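Local coordinates for protein putative aldehyde dehydrogenase (Burkholderia cenocepacia, PDB 4YWE) that probably oxidises aldehydes to carboxylic acids with NAD or NADP as acceptor, and binds calcium and magnesium ions, at residues Asp350-Ala355 / His383-Glu388. Numbering follows the deposited sequence.
Sequences DGIPMA and HRLAQE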
ATOM      1  N   ASP A 350     -35.546  14.161 -36.873  1.00 33.56           N
ATOM      2  CA  ASP A 350     -34.817  13.076 -37.522  1.00 31.54           C
ATOM      3  C   ASP A 350     -35.567  11.752 -37.420  1.00 28.54           C
ATOM      4  O   ASP A 350     -35.070  10.715 -37.856  1.00 31.65           O
ATOM      5  CB  ASP A 350     -33.419  12.937 -36.915  1.00 29.30           C
ATOM      6  CG  ASP A 350     -32.574  14.180 -37.112  1.00 29.60           C
ATOM      7  OD1 ASP A 350     -32.788  14.893 -38.114  1.00 27.84           O
ATOM      8  OD2 ASP A 350     -31.696  14.447 -36.264  1.00 32.43           O
ATOM      9  N   GLY A 351     -36.761  11.789 -36.841  1.00 25.86           N
ATOM     10  CA  GLY A 351     -37.612  10.615 -36.776  1.00 26.04           C
ATOM     11  C   GLY A 351     -37.324   9.660 -35.632  1.00 26.98           C
ATOM     12  O   GLY A 351     -37.667   8.480 -35.703  1.00 26.30           O
ATOM     13  N   ILE A 352     -36.691  10.162 -34.577  1.00 23.35           N
ATOM     14  CA  ILE A 352     -36.458   9.352 -33.389  1.00 23.69           C
ATOM     15  C   ILE A 352     -37.709   9.372 -32.522  1.00 26.65           C
ATOM     16  O   ILE A 352     -38.094  10.422 -32.005  1.00 30.09           O
ATOM     17  CB  ILE A 352     -35.233   9.839 -32.600  1.00 24.20           C
ATOM     18  CG1 ILE A 352     -33.982   9.807 -33.479  1.00 23.65           C
ATOM     19  CG2 ILE A 352     -35.033   8.982 -31.362  1.00 23.91           C
ATOM     20  CD1 ILE A 352     -32.729  10.275 -32.773  1.00 21.32           C
ATOM     21  N   PRO A 353     -38.352   8.207 -32.361  1.00 24.32           N
ATOM     22  CA  PRO A 353     -39.610   8.117 -31.612  1.00 24.47           C
ATOM     23  C   PRO A 353     -39.428   8.372 -30.120  1.00 22.44           C
ATOM     24  O   PRO A 353     -38.525   7.809 -29.503  1.00 25.04           O
ATOM     25  CB  PRO A 353     -40.068   6.670 -31.857  1.00 25.53           C
ATOM     26  CG  PRO A 353     -39.234   6.170 -32.999  1.00 26.20           C
ATOM     27  CD  PRO A 353     -37.938   6.900 -32.895  1.00 23.48           C
ATOM     28  N   MET A 354     -40.277   9.221 -29.552  1.00 22.84           N
ATOM     29  CA  MET A 354     -40.307   9.400 -28.109  1.00 25.78           C
ATOM     30  C   MET A 354     -41.286   8.397 -27.510  1.00 26.21           C
ATOM     31  O   MET A 354     -42.501   8.571 -27.604  1.00 28.16           O
ATOM     32  CB  MET A 354     -40.700  10.832 -27.738  1.00 29.43           C
ATOM     33  CG  MET A 354     -40.792  11.077 -26.241  1.00 30.54           C
ATOM     34  SD  MET A 354     -41.121  12.801 -25.834  1.00 31.92           S
ATOM     35  CE  MET A 354     -39.588  13.570 -26.353  1.00 29.29           C
ATOM     36  N   ALA A 355     -40.745   7.341 -26.911  1.00 25.87           N
ATOM     37  CA  ALA A 355     -41.557   6.255 -26.372  1.00 26.93           C
ATOM     38  C   ALA A 355     -42.491   6.743 -25.272  1.00 21.50           C
ATOM     39  O   ALA A 355     -43.648   6.333 -25.206  1.00 22.25           O
ATOM     40  CB  ALA A 355     -40.663   5.138 -25.848  1.00 20.66           C
ATOM     41  N   HIS A 383     -25.952   9.195 -33.801  1.00 24.04           N
ATOM     42  CA  HIS A 383     -26.754  10.407 -33.683  1.00 23.00           C
ATOM     43  C   HIS A 383     -26.275  11.248 -32.501  1.00 21.27           C
ATOM     44  O   HIS A 383     -25.774  10.712 -31.510  1.00 16.34           O
ATOM     45  CB  HIS A 383     -28.239  10.064 -33.531  1.00 22.94           C
ATOM     46  CG  HIS A 383     -29.148  11.244 -33.687  1.00 22.44           C
ATOM     47  ND1 HIS A 383     -29.507  12.053 -32.631  1.00 17.95           N
ATOM     48  CD2 HIS A 383     -29.767  11.753 -34.779  1.00 22.01           C
ATOM     49  CE1 HIS A 383     -30.310  13.009 -33.064  1.00 20.88           C
ATOM     50  NE2 HIS A 383     -30.483  12.850 -34.363  1.00 24.03           N
ATOM     51  N   ARG A 384     -26.431  12.565 -32.618  1.00 20.31           N
ATOM     52  CA  ARG A 384     -25.985  13.506 -31.592  1.00 20.83           C
ATOM     53  C   ARG A 384     -26.616  13.216 -30.228  1.00 21.42           C
ATOM     54  O   ARG A 384     -26.001  13.451 -29.187  1.00 21.79           O
ATOM     55  CB  ARG A 384     -26.301  14.941 -32.028  1.00 23.44           C
ATOM     56  CG  ARG A 384     -26.013  16.005 -30.980  1.00 23.58           C
ATOM     57  CD  ARG A 384     -26.107  17.404 -31.570  1.00 26.85           C
ATOM     58  NE  ARG A 384     -25.754  18.433 -30.595  1.00 32.68           N
ATOM     59  CZ  ARG A 384     -26.635  19.091 -29.847  1.00 39.70           C
ATOM     60  NH1 ARG A 384     -27.930  18.831 -29.960  1.00 40.80           N
ATOM     61  NH2 ARG A 384     -26.219  20.009 -28.986  1.00 42.27           N
ATOM     62  N   LEU A 385     -27.838  12.693 -30.241  1.00 19.96           N
ATOM     63  CA  LEU A 385     -28.540  12.353 -29.008  1.00 21.07           C
ATOM     64  C   LEU A 385     -27.801  11.273 -28.221  1.00 20.04           C
ATOM     65  O   LEU A 385     -27.846  11.249 -26.992  1.00 20.27           O
ATOM     66  CB  LEU A 385     -29.968  11.893 -29.315  1.00 21.76           C
ATOM     67  CG  LEU A 385     -30.871  11.612 -28.112  1.00 21.95           C
ATOM     68  CD1 LEU A 385     -31.101  12.882 -27.306  1.00 22.21           C
ATOM     69  CD2 LEU A 385     -32.193  11.005 -28.551  1.00 17.33           C
ATOM     70  N   ALA A 386     -27.114  10.385 -28.935  1.00 20.49           N
ATOM     71  CA  ALA A 386     -26.422   9.266 -28.303  1.00 20.91           C
ATOM     72  C   ALA A 386     -24.918   9.505 -28.195  1.00 20.51           C
ATOM     73  O   ALA A 386     -24.183   8.649 -27.704  1.00 19.51           O
ATOM     74  CB  ALA A 386     -26.695   7.980 -29.070  1.00 21.48           C
ATOM     75  N   GLN A 387     -24.465  10.668 -28.651  1.00 22.12           N
ATOM     76  CA  GLN A 387     -23.039  10.979 -28.666  1.00 22.48           C
ATOM     77  C   GLN A 387     -22.682  12.141 -27.742  1.00 23.98           C
ATOM     78  O   GLN A 387     -21.625  12.136 -27.111  1.00 24.04           O
ATOM     79  CB  GLN A 387     -22.582  11.292 -30.095  1.00 23.27           C
ATOM     80  CG  GLN A 387     -22.463  10.070 -30.992  1.00 22.61           C
ATOM     81  CD  GLN A 387     -21.242   9.228 -30.668  1.00 19.69           C
ATOM     82  OE1 GLN A 387     -20.232   9.742 -30.188  1.00 17.59           O
ATOM     83  NE2 GLN A 387     -21.330   7.929 -30.927  1.00 15.33           N
ATOM     84  N   GLU A 388     -23.564  13.133 -27.663  1.00 25.54           N
ATOM     85  CA  GLU A 388     -23.288  14.333 -26.877  1.00 22.50           C
ATOM     86  C   GLU A 388     -24.101  14.376 -25.587  1.00 20.69           C
ATOM     87  O   GLU A 388     -25.213  13.850 -25.521  1.00 20.98           O
ATOM     88  CB  GLU A 388     -23.559  15.589 -27.709  1.00 24.41           C
ATOM     89  CG  GLU A 388     -22.708  15.687 -28.967  1.00 33.68           C
ATOM     90  CD  GLU A 388     -22.934  16.978 -29.730  1.00 40.58           C
ATOM     91  OE1 GLU A 388     -23.667  17.853 -29.222  1.00 44.00           O
ATOM     92  OE2 GLU A 388     -22.379  17.118 -30.841  1.00 42.28           O
TER
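D350 and H383 face each other with CA atoms 9.3 Å apart, where a Schellman turn ending helix 334-349 lies beside the N-cap of the short helix 384-387, so side chains alone bridge the backbones. The example illustrates how one histidine can serve the start of one helix and the end of another. NE2 of H383 gives its N-H to OD2 of D350 at 2.8 Å, in a nearly straight bond. OD2 uses its anti lone pair and lies near the ring plane, although the carboxylate as a whole is turned 72° against that ring. On the other ring nitrogen, ND1 of H383 accepts from the backbone N of L385 at 3.0 Å, the capping bond. Both nitrogens are thus engaged, which limits rotation of the imidazole and fits a neutral ring protonated on NE2. I352 supplies a third hold, a CH-pi contact: with CG1 anti to its carbonyl carbon (chi1 -58°) and an extended end, it sets CD1 over the H383 ring, 3.6 Å from the centroid of that ring. Alongside this pair, the apolar side chains of I352 and L385 both pack on A347 and L376, joining helix 334-349 to strand 374-376 of the mixed sheet. D350 also belongs, with D346, to a calcium site seen for this protein but not occupied in this chain. CD1 of I352 meets CD2 of L385 at 4.3 Å.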